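Local atomic coordinates of glutathione S-transferase-3 (Necator americanus, PDB entry 3W8S), a protein that probably catalyses the conjugation of glutathione to halide-bearing electrophiles, as a sigma-class glutathione S-transferase, and binds glutathione. Residues Val124-Pro127 with Ala128-Lys131. Sequence-based numbering, arbitrary orientation.
Sequences VFLP and AREK
The carbonyls of V124, F125, L126 and P127 accept the backbone N-H groups of A128, R129, E130 and K131 in turn, an alpha-helical i to i+4 ladder within helix 117-143 that runs from 2.9 Å for R129 N to F125 O to a weak 3.3 Å for K131 N to P127 O. P127 has no N-H to give the preceding turn, and the helix is kinked there. L126 and R129 lie side by side, with L126 CD2 over the centre of one guanidinium face, 3.7 Å from R129 CZ; the guanidinium N-H groups lie in its plane, so a methyl can rest on the face. Bends at chi2 (-137°) and chi3 (55°) fold the arginine back, and R129 NH2 donates a 2.8 Å hydrogen bond to L126 O from 42° out of the carbonyl plane. E130 N reaches L126 O at 2.9 Å from the opposite face. A128 is small enough to pack against F98 and I102, while F125 stacks on F105 and meets F167 edge-to-face within the all-helical C-terminal domain. K131, its long chain bent at chi3, ends in a salt bridge from NZ to E101 OE2. L126 O thus accepts R129 without losing its helical bond, and R129 NH1, hydrogen-bonded to I174 O, gives the guanidinium a second hold.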
ATOM      1  N   VAL A 124      -5.049  10.502  19.665  1.00 15.35           N
ATOM      2  CA  VAL A 124      -4.511   9.802  18.490  1.00 14.90           C
ATOM      3  C   VAL A 124      -5.662   9.504  17.495  1.00 13.10           C
ATOM      4  O   VAL A 124      -5.608   9.918  16.333  1.00 13.92           O
ATOM      5  CB  VAL A 124      -3.754   8.493  18.847  1.00 15.64           C
ATOM      6  CG1 VAL A 124      -3.315   7.736  17.570  1.00 17.28           C
ATOM      7  CG2 VAL A 124      -2.493   8.824  19.674  1.00 17.49           C
ATOM      8  N   PHE A 125      -6.685   8.807  17.933  1.00 12.61           N
ATOM      9  CA  PHE A 125      -7.672   8.367  17.004  1.00 12.58           C
ATOM     10  C   PHE A 125      -8.498   9.511  16.368  1.00 12.45           C
ATOM     11  O   PHE A 125      -8.628   9.645  15.127  1.00 10.15           O
ATOM     12  CB  PHE A 125      -8.610   7.349  17.665  1.00 13.89           C
ATOM     13  CG  PHE A 125      -9.676   6.862  16.725  1.00 14.88           C
ATOM     14  CD1 PHE A 125      -9.347   6.038  15.625  1.00 14.13           C
ATOM     15  CD2 PHE A 125     -10.977   7.262  16.859  1.00 19.43           C
ATOM     16  CE1 PHE A 125     -10.299   5.589  14.689  1.00 14.43           C
ATOM     17  CE2 PHE A 125     -11.954   6.831  15.911  1.00 18.77           C
ATOM     18  CZ  PHE A 125     -11.606   5.979  14.826  1.00 17.00           C
ATOM     19  N   LEU A 126      -9.147  10.318  17.210  1.00 11.79           N
ATOM     20  CA  LEU A 126     -10.030  11.323  16.651  1.00 10.96           C
ATOM     21  C   LEU A 126      -9.299  12.428  15.804  1.00  9.69           C
ATOM     22  O   LEU A 126      -9.778  12.783  14.757  1.00  9.88           O
ATOM     23  CB  LEU A 126     -10.913  11.965  17.770  1.00 12.45           C
ATOM     24  CG  LEU A 126     -12.066  11.000  18.201  1.00 15.32           C
ATOM     25  CD1 LEU A 126     -12.721  11.387  19.581  1.00 16.52           C
ATOM     26  CD2 LEU A 126     -13.097  10.775  17.084  1.00 15.50           C
ATOM     27  N   PRO A 127      -8.120  12.927  16.256  1.00  9.32           N
ATOM     28  CA  PRO A 127      -7.328  13.833  15.390  1.00  9.57           C
ATOM     29  C   PRO A 127      -6.914  13.154  14.069  1.00 10.54           C
ATOM     30  O   PRO A 127      -6.911  13.823  13.060  1.00 10.68           O
ATOM     31  CB  PRO A 127      -6.059  14.177  16.250  1.00  8.80           C
ATOM     32  CG  PRO A 127      -6.624  14.048  17.709  1.00  9.67           C
ATOM     33  CD  PRO A 127      -7.513  12.776  17.595  1.00  9.03           C
ATOM     34  N   ALA A 128      -6.495  11.879  14.103  1.00  9.63           N
ATOM     35  CA  ALA A 128      -6.164  11.205  12.834  1.00  9.61           C
ATOM     36  C   ALA A 128      -7.395  11.100  11.941  1.00  9.69           C
ATOM     37  O   ALA A 128      -7.232  11.350  10.759  1.00  9.92           O
ATOM     38  CB  ALA A 128      -5.577   9.797  13.079  1.00  8.12           C
ATOM     39  N   ARG A 129      -8.595  10.738  12.487  1.00  9.40           N
ATOM     40  CA  ARG A 129      -9.867  10.483  11.698  1.00 10.77           C
ATOM     41  C   ARG A 129     -10.223  11.862  11.122  1.00 10.10           C
ATOM     42  O   ARG A 129     -10.722  12.008   9.958  1.00  9.86           O
ATOM     43  CB  ARG A 129     -11.090   9.978  12.626  1.00 15.31           C
ATOM     44  CG  ARG A 129     -12.462  10.475  12.049  1.00 22.11           C
ATOM     45  CD  ARG A 129     -13.659  11.073  12.810  1.00 21.16           C
ATOM     46  NE  ARG A 129     -13.046  12.052  13.429  1.00 26.30           N
ATOM     47  CZ  ARG A 129     -13.479  12.998  14.198  1.00 19.12           C
ATOM     48  NH1 ARG A 129     -14.732  13.309  14.535  1.00 16.76           N
ATOM     49  NH2 ARG A 129     -12.439  13.652  14.548  1.00 16.50           N
ATOM     50  N   GLU A 130      -9.971  12.925  11.911  1.00 10.20           N
ATOM     51  CA  GLU A 130     -10.310  14.281  11.413  1.00 10.60           C
ATOM     52  C   GLU A 130      -9.553  14.608  10.094  1.00 10.97           C
ATOM     53  O   GLU A 130     -10.121  15.164   9.143  1.00 10.25           O
ATOM     54  CB  GLU A 130      -9.984  15.366  12.453  1.00 10.09           C
ATOM     55  CG  GLU A 130     -10.105  16.777  11.929  1.00 11.44           C
ATOM     56  CD  GLU A 130      -9.887  17.871  13.010  1.00 11.14           C
ATOM     57  OE1 GLU A 130     -10.532  17.813  14.111  1.00 10.51           O
ATOM     58  OE2 GLU A 130      -9.046  18.768  12.752  1.00  9.97           O
ATOM     59  N   LYS A 131      -8.262  14.328  10.064  1.00 10.95           N
ATOM     60  CA  LYS A 131      -7.541  14.633   8.845  1.00 12.88           C
ATOM     61  C   LYS A 131      -8.027  13.701   7.707  1.00 10.76           C
ATOM     62  O   LYS A 131      -8.219  14.158   6.557  1.00 10.05           O
ATOM     63  CB  LYS A 131      -6.049  14.323   9.028  1.00 14.23           C
ATOM     64  CG  LYS A 131      -5.463  15.204  10.128  1.00 18.35           C
ATOM     65  CD  LYS A 131      -3.951  14.993  10.288  1.00 20.49           C
ATOM     66  CE  LYS A 131      -3.733  13.690  11.060  1.00 20.51           C
ATOM     67  NZ  LYS A 131      -2.331  13.591  11.529  1.00 19.75           N
TER